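Local atomic coordinates of guanylate kinase (Stenotrophomonas maltophilia, PDB entry 7S5E), a protein that probably transfers a phosphate from ATP to GMP, yielding ADP and GDP, and so helps to recycle GMP. Residues 36-41 / 190-195; 138-143 / 182-187. All blocks are in the same frame, centred on the assembly; numbering follows the deposited sequence.

Interaction 1 (36-41 / 190-195); sequences SSIVNA and TAVDEL. With ADP (adenosine-5'-diphosphate), chain J.
O2B of the ADP beta-phosphate is held by two groups of one residue: S36 N reaches it at 3.1 Å and S36 OG at 2.9 Å. With chi1 at -70°, the hydroxyl swings back beside its own backbone N, which brings both donors to the same oxygen. S37 turns to the alpha-phosphate, its N lying 2.8 Å from ADP O1A; S37 OG also lies against that oxygen, at a separation too short to be read closely. S36 closes the P-loop (Walker A), and S37 follows it in the first turn of helix 35-45, where backbone amides are offered to the phosphates; the helix end would probably favour the negative charge there. Away from the nucleotide, segments 36-41 and 190-195, parts of helices 35-45 and 188-203, run at 57° with their axes 9.0 Å apart at the closest approach, and no hydrogen bond crosses between them. I38 is the centre of this apolar contact and sends its two branches to different partners. Its longer arm runs out to put CD1 3.7 Å from A191 CB, while I38 CG2 meets V192 CG2 at 4.0 Å and also touches L195 CD2. One turn on, A41 CB sits against both V192 methyls, 3.8 Å from V192 CG2. CB of V39 leaves the backbone away from 190-195, yet V39 CG2 touches L195 CD2, and the side chain also meets E118 of the GMP site.

Interaction 2 (138-143 / 182-187); sequences FILPPS and VIVNEV. With ADP (adenosine-5'-diphosphate), chain J.
L140 pairs through both its N and its O with segment 182-187: its N donates to I183 O at 2.7 Å, and its O accepts N185 N at 2.8 Å with an N-H...O angle of 174°. I183 N bonds F138 O in the same way, so F138 and L140 straddle I183 as in any parallel pair. Strands 135-140 and 181-184 are joined through helices 144-154 and 159-173 and lie side by side in the parallel sheet of the P-loop fold. Packing is tight along the strands and on to P142. The branched ends of L140 and V182 cross at a slant, L140 CD1 lying 3.7 Å from V182 CG1, on the face that also carries F138 and V184; L220 of the second subunit packs on L140 there. I139 and I183 occupy the other face, beneath helices 35-45 and 188-203, and I139 CG2 reaches N185 CB at 3.9 Å. P142 puts CD 3.2 Å from N185 O and its CA against V184 CG1.

The loose, solvent side belongs to E186, which touches P142 CB through its CB and CG while its chain runs on extended beyond them. At N185, the centre of an inverse gamma turn, chi1 of 175° turns the side chain away from its own N and towards adenine. There N185 ND2 donates to ADP N7 at 2.8 Å, and N185 OD1 accepts from ADP N6. E186 O takes a second bond from ADP N6 at 3.0 Å. ND2 is also bonded to A33 O, which helps to fix the amide's rotation. An amino group facing two acceptors, beside a ring nitrogen facing a donor, matches adenine; the carbonyl oxygen of guanine would probably be disfavoured in that place.

Overall arrangement
Both interactions meet on one ADP but serve different ends of it: 36-41 binds the two phosphates, 182-187 the adenine. Their centres lie 11 Å apart. N185 is one bridge between them, its ND2 3.5 Å from I38 CD1 and its OD1 3.7 Å from A191 CB, so the apolar seam between the helices packs behind the amide that binds the base. I183 is the second, packing beneath A191, E194 and L195. Strand 181-184 runs on through the turn centred on N185 and the N-cap residue V187 into helix 188-203. Bound GMP is about 9 Å from the V39 side chain and about 8 Å from the F138 side chain.

Interaction 1 (36-41 / 190-195)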
loop_
_atom_site.group_PDB
_atom_site.type_symbol
_atom_site.label_atom_id
_atom_site.label_comp_id
_atom_site.label_asym_id
_atom_site.label_seq_id
_atom_site.Cartn_x
_atom_site.Cartn_y
_atom_site.Cartn_z
ATOM N N SER A 36 6.124 5.602 17.913
ATOM C CA SER A 36 5.043 6.162 18.723
ATOM C C SER A 36 4.630 7.542 18.230
ATOM O O SER A 36 3.434 7.838 18.123
ATOM C CB SER A 36 5.449 6.232 20.194
ATOM O OG SER A 36 5.526 4.940 20.763
ATOM N N SER A 37 5.604 8.402 17.927
ATOM C CA SER A 37 5.277 9.744 17.454
ATOM C C SER A 37 4.675 9.724 16.051
ATOM O O SER A 37 3.723 10.460 15.773
ATOM C CB SER A 37 6.527 10.626 17.503
ATOM O OG SER A 37 7.675 9.929 17.047
ATOM N N ILE A 38 5.180 8.863 15.163
ATOM C CA ILE A 38 4.630 8.793 13.812
ATOM C C ILE A 38 3.192 8.285 13.852
ATOM O O ILE A 38 2.303 8.822 13.174
ATOM C CB ILE A 38 5.506 7.899 12.919
ATOM C CG1 ILE A 38 6.907 8.483 12.759
ATOM C CG2 ILE A 38 4.864 7.745 11.553
ATOM C CD1 ILE A 38 7.884 7.495 12.179
ATOM N N VAL A 39 2.944 7.247 14.649
ATOM C CA VAL A 39 1.606 6.671 14.745
ATOM C C VAL A 39 0.623 7.687 15.317
ATOM O O VAL A 39 -0.518 7.798 14.852
ATOM C CB VAL A 39 1.660 5.377 15.584
ATOM C CG1 VAL A 39 0.262 4.943 16.047
ATOM C CG2 VAL A 39 2.376 4.257 14.804
ATOM N N ASN A 40 1.040 8.439 16.343
ATOM C CA ASN A 40 0.138 9.417 16.944
ATOM C C ASN A 40 -0.242 10.505 15.949
ATOM O O ASN A 40 -1.397 10.947 15.917
ATOM C CB ASN A 40 0.771 10.040 18.191
ATOM C CG ASN A 40 0.801 9.089 19.376
ATOM O OD1 ASN A 40 0.009 8.148 19.461
ATOM N ND2 ASN A 40 1.698 9.352 20.318
ATOM N N ALA A 41 0.715 10.954 15.128
ATOM C CA ALA A 41 0.395 11.956 14.117
ATOM C C ALA A 41 -0.493 11.366 13.039
ATOM O O ALA A 41 -1.422 12.027 12.561
ATOM C CB ALA A 41 1.670 12.520 13.497
ATOM N N THR A 190 7.574 13.232 6.546
ATOM C CA THR A 190 7.488 12.306 5.423
ATOM C C THR A 190 7.062 10.922 5.888
ATOM O O THR A 190 6.254 10.257 5.224
ATOM C CB THR A 190 8.830 12.256 4.694
ATOM O OG1 THR A 190 9.134 13.557 4.171
ATOM C CG2 THR A 190 8.795 11.241 3.568
ATOM N N ALA A 191 7.579 10.474 7.034
ATOM C CA ALA A 191 7.183 9.167 7.545
ATOM C C ALA A 191 5.695 9.144 7.871
ATOM O O ALA A 191 5.021 8.128 7.665
ATOM C CB ALA A 191 8.027 8.795 8.760
ATOM N N VAL A 192 5.158 10.262 8.367
ATOM C CA VAL A 192 3.728 10.337 8.642
ATOM C C VAL A 192 2.926 10.244 7.349
ATOM O O VAL A 192 1.966 9.471 7.253
ATOM C CB VAL A 192 3.402 11.628 9.413
ATOM C CG1 VAL A 192 1.901 11.769 9.592
ATOM C CG2 VAL A 192 4.100 11.630 10.754
ATOM N N ASP A 193 3.321 11.013 6.329
ATOM C CA ASP A 193 2.657 10.924 5.033
ATOM C C ASP A 193 2.693 9.499 4.503
ATOM O O ASP A 193 1.691 8.990 3.984
ATOM C CB ASP A 193 3.318 11.868 4.039
ATOM C CG ASP A 193 3.027 13.311 4.345
ATOM O OD1 ASP A 193 2.036 13.582 5.055
ATOM O OD2 ASP A 193 3.791 14.178 3.875
ATOM N N GLU A 194 3.842 8.836 4.633
ATOM C CA GLU A 194 3.987 7.503 4.067
ATOM C C GLU A 194 3.119 6.491 4.802
ATOM O O GLU A 194 2.554 5.584 4.179
ATOM C CB GLU A 194 5.459 7.096 4.079
ATOM C CG GLU A 194 6.289 7.854 3.048
ATOM C CD GLU A 194 7.768 7.495 3.077
ATOM O OE1 GLU A 194 8.216 6.848 4.040
ATOM O OE2 GLU A 194 8.490 7.874 2.132
ATOM N N LEU A 195 3.011 6.610 6.128
ATOM C CA LEU A 195 2.111 5.726 6.865
ATOM C C LEU A 195 0.654 6.047 6.530
ATOM O O LEU A 195 -0.181 5.144 6.403
ATOM C CB LEU A 195 2.384 5.819 8.369
ATOM C CG LEU A 195 1.631 4.773 9.190
ATOM C CD1 LEU A 195 2.003 3.365 8.757
ATOM C CD2 LEU A 195 1.862 4.950 10.679
HETATM P PB ADP J . 9.799 5.069 19.742
HETATM O O1B ADP J . 10.239 4.282 18.483
HETATM O O2B ADP J . 8.285 5.002 19.997
HETATM O O3B ADP J . 10.532 4.644 21.037
HETATM P PA ADP J . 9.241 7.908 19.834
HETATM O O1A ADP J . 8.260 8.139 18.742
HETATM O O2A ADP J . 8.556 7.746 21.192
HETATM O O3A ADP J . 10.128 6.615 19.559
HETATM O "O5'" ADP J . 10.378 8.976 19.935
HETATM C "C5'" ADP J . 11.732 8.684 19.540
HETATM C "C4'" ADP J . 12.504 9.966 19.692
HETATM O "O4'" ADP J . 13.034 10.370 18.408
HETATM C "C3'" ADP J . 11.654 11.137 20.166
HETATM O "O3'" ADP J . 12.463 12.039 20.912
HETATM C "C2'" ADP J . 11.140 11.714 18.845
HETATM O "O2'" ADP J . 10.731 13.072 18.961
HETATM C "C1'" ADP J . 12.382 11.550 17.964
HETATM N N9 ADP J . 12.113 11.418 16.534
HETATM C C8 ADP J . 11.124 10.678 15.940
HETATM N N7 ADP J . 11.169 10.685 14.630
HETATM C C5 ADP J . 12.260 11.489 14.339
HETATM C C6 ADP J . 12.855 11.884 13.126
HETATM N N6 ADP J . 12.416 11.505 11.921
HETATM N N1 ADP J . 13.937 12.692 13.189
HETATM C C2 ADP J . 14.384 13.073 14.389
HETATM N N3 ADP J . 13.911 12.761 15.599
HETATM C C4 ADP J . 12.846 11.956 15.506
#

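Interaction 2 (138-143 / 182-187)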
loop_
_atom_site.group_PDB
_atom_site.type_symbol
_atom_site.label_atom_id
_atom_site.label_comp_id
_atom_site.label_asym_id
_atom_site.label_seq_id
_atom_site.Cartn_x
_atom_site.Cartn_y
_atom_site.Cartn_z
ATOM N N PHE A 138 6.874 -1.933 9.307
ATOM C CA PHE A 138 8.064 -1.836 10.143
ATOM C C PHE A 138 8.747 -0.496 9.898
ATOM O O PHE A 138 8.898 -0.072 8.746
ATOM C CB PHE A 138 9.044 -2.981 9.862
ATOM C CG PHE A 138 10.011 -3.245 10.989
ATOM C CD1 PHE A 138 9.623 -3.989 12.093
ATOM C CD2 PHE A 138 11.292 -2.740 10.952
ATOM C CE1 PHE A 138 10.502 -4.233 13.124
ATOM C CE2 PHE A 138 12.171 -2.984 11.981
ATOM C CZ PHE A 138 11.774 -3.732 13.069
ATOM N N ILE A 139 9.135 0.184 10.975
ATOM C CA ILE A 139 9.795 1.481 10.875
ATOM C C ILE A 139 11.259 1.311 11.247
ATOM O O ILE A 139 11.582 0.748 12.303
ATOM C CB ILE A 139 9.122 2.550 11.750
ATOM C CG1 ILE A 139 7.638 2.674 11.382
ATOM C CG2 ILE A 139 9.814 3.881 11.545
ATOM C CD1 ILE A 139 6.882 3.748 12.153
ATOM N N LEU A 140 12.141 1.816 10.383
ATOM C CA LEU A 140 13.576 1.755 10.552
ATOM C C LEU A 140 14.144 3.145 10.818
ATOM O O LEU A 140 13.645 4.141 10.280
ATOM C CB LEU A 140 14.267 1.199 9.302
ATOM C CG LEU A 140 14.117 -0.273 8.945
ATOM C CD1 LEU A 140 14.781 -0.536 7.611
ATOM C CD2 LEU A 140 14.721 -1.152 10.036
ATOM N N PRO A 141 15.192 3.241 11.633
ATOM C CA PRO A 141 15.922 4.504 11.764
ATOM C C PRO A 141 16.764 4.756 10.527
ATOM O O PRO A 141 17.099 3.812 9.802
ATOM C CB PRO A 141 16.799 4.272 13.001
ATOM C CG PRO A 141 17.027 2.787 13.013
ATOM C CD PRO A 141 15.739 2.187 12.508
ATOM N N PRO A 142 17.109 6.014 10.233
ATOM C CA PRO A 142 17.891 6.297 9.020
ATOM C C PRO A 142 19.358 5.930 9.130
ATOM O O PRO A 142 20.074 6.023 8.124
ATOM C CB PRO A 142 17.712 7.805 8.839
ATOM C CG PRO A 142 17.482 8.316 10.229
ATOM C CD PRO A 142 16.731 7.242 10.955
ATOM N N SER A 143 19.832 5.551 10.313
ATOM C CA SER A 143 21.212 5.127 10.505
ATOM C C SER A 143 21.314 4.526 11.889
ATOM O O SER A 143 20.459 4.768 12.746
ATOM C CB SER A 143 22.206 6.279 10.392
ATOM O OG SER A 143 22.015 7.160 11.481
ATOM N N VAL A 182 7.946 -1.193 4.815
ATOM C CA VAL A 182 9.064 -0.689 5.594
ATOM C C VAL A 182 9.125 0.811 5.401
ATOM O O VAL A 182 9.079 1.297 4.266
ATOM C CB VAL A 182 10.393 -1.355 5.195
ATOM C CG1 VAL A 182 11.536 -0.724 5.942
ATOM C CG2 VAL A 182 10.330 -2.857 5.484
ATOM N N ILE A 183 9.219 1.544 6.503
ATOM C CA ILE A 183 9.388 2.989 6.471
ATOM C C ILE A 183 10.725 3.325 7.110
ATOM O O ILE A 183 11.032 2.846 8.207
ATOM C CB ILE A 183 8.229 3.716 7.178
ATOM C CG1 ILE A 183 6.914 3.457 6.441
ATOM C CG2 ILE A 183 8.513 5.203 7.319
ATOM C CD1 ILE A 183 5.711 4.128 7.082
ATOM N N VAL A 184 11.544 4.091 6.401
ATOM C CA VAL A 184 12.765 4.639 6.971
ATOM C C VAL A 184 12.426 6.039 7.451
ATOM O O VAL A 184 12.096 6.914 6.645
ATOM C CB VAL A 184 13.921 4.639 5.961
ATOM C CG1 VAL A 184 15.185 5.207 6.600
ATOM C CG2 VAL A 184 14.167 3.224 5.460
ATOM N N ASN A 185 12.499 6.248 8.766
ATOM C CA ASN A 185 12.070 7.506 9.379
ATOM C C ASN A 185 13.238 8.486 9.406
ATOM O O ASN A 185 13.906 8.691 10.418
ATOM C CB ASN A 185 11.509 7.269 10.773
ATOM C CG ASN A 185 11.165 8.566 11.483
ATOM O OD1 ASN A 185 10.933 9.593 10.843
ATOM N ND2 ASN A 185 11.156 8.531 12.809
ATOM N N GLU A 186 13.479 9.114 8.265
ATOM C CA GLU A 186 14.490 10.160 8.244
ATOM C C GLU A 186 13.860 11.513 8.555
ATOM O O GLU A 186 14.207 12.153 9.553
ATOM C CB GLU A 186 15.206 10.179 6.891
ATOM C CG GLU A 186 16.475 11.006 6.893
ATOM C CD GLU A 186 17.275 10.840 5.619
ATOM O OE1 GLU A 186 16.877 10.015 4.768
ATOM O OE2 GLU A 186 18.304 11.536 5.472
ATOM N N VAL A 187 12.899 11.932 7.739
ATOM C CA VAL A 187 12.147 13.160 7.958
ATOM C C VAL A 187 10.792 12.768 8.532
ATOM O O VAL A 187 10.029 12.036 7.889
ATOM C CB VAL A 187 11.992 13.951 6.649
ATOM C CG1 VAL A 187 11.151 15.203 6.863
ATOM C CG2 VAL A 187 13.355 14.310 6.087
HETATM P PB ADP J . 9.799 5.069 19.742
HETATM O O1B ADP J . 10.239 4.282 18.483
HETATM O O2B ADP J . 8.285 5.002 19.997
HETATM O O3B ADP J . 10.532 4.644 21.037
HETATM P PA ADP J . 9.241 7.908 19.834
HETATM O O1A ADP J . 8.260 8.139 18.742
HETATM O O2A ADP J . 8.556 7.746 21.192
HETATM O O3A ADP J . 10.128 6.615 19.559
HETATM O "O5'" ADP J . 10.378 8.976 19.935
HETATM C "C5'" ADP J . 11.732 8.684 19.540
HETATM C "C4'" ADP J . 12.504 9.966 19.692
HETATM O "O4'" ADP J . 13.034 10.370 18.408
HETATM C "C3'" ADP J . 11.654 11.137 20.166
HETATM O "O3'" ADP J . 12.463 12.039 20.912
HETATM C "C2'" ADP J . 11.140 11.714 18.845
HETATM O "O2'" ADP J . 10.731 13.072 18.961
HETATM C "C1'" ADP J . 12.382 11.550 17.964
HETATM N N9 ADP J . 12.113 11.418 16.534
HETATM C C8 ADP J . 11.124 10.678 15.940
HETATM N N7 ADP J . 11.169 10.685 14.630
HETATM C C5 ADP J . 12.260 11.489 14.339
HETATM C C6 ADP J . 12.855 11.884 13.126
HETATM N N6 ADP J . 12.416 11.505 11.921
HETATM N N1 ADP J . 13.937 12.692 13.189
HETATM C C2 ADP J . 14.384 13.073 14.389
HETATM N N3 ADP J . 13.911 12.761 15.599
HETATM C C4 ADP J . 12.846 11.956 15.506
#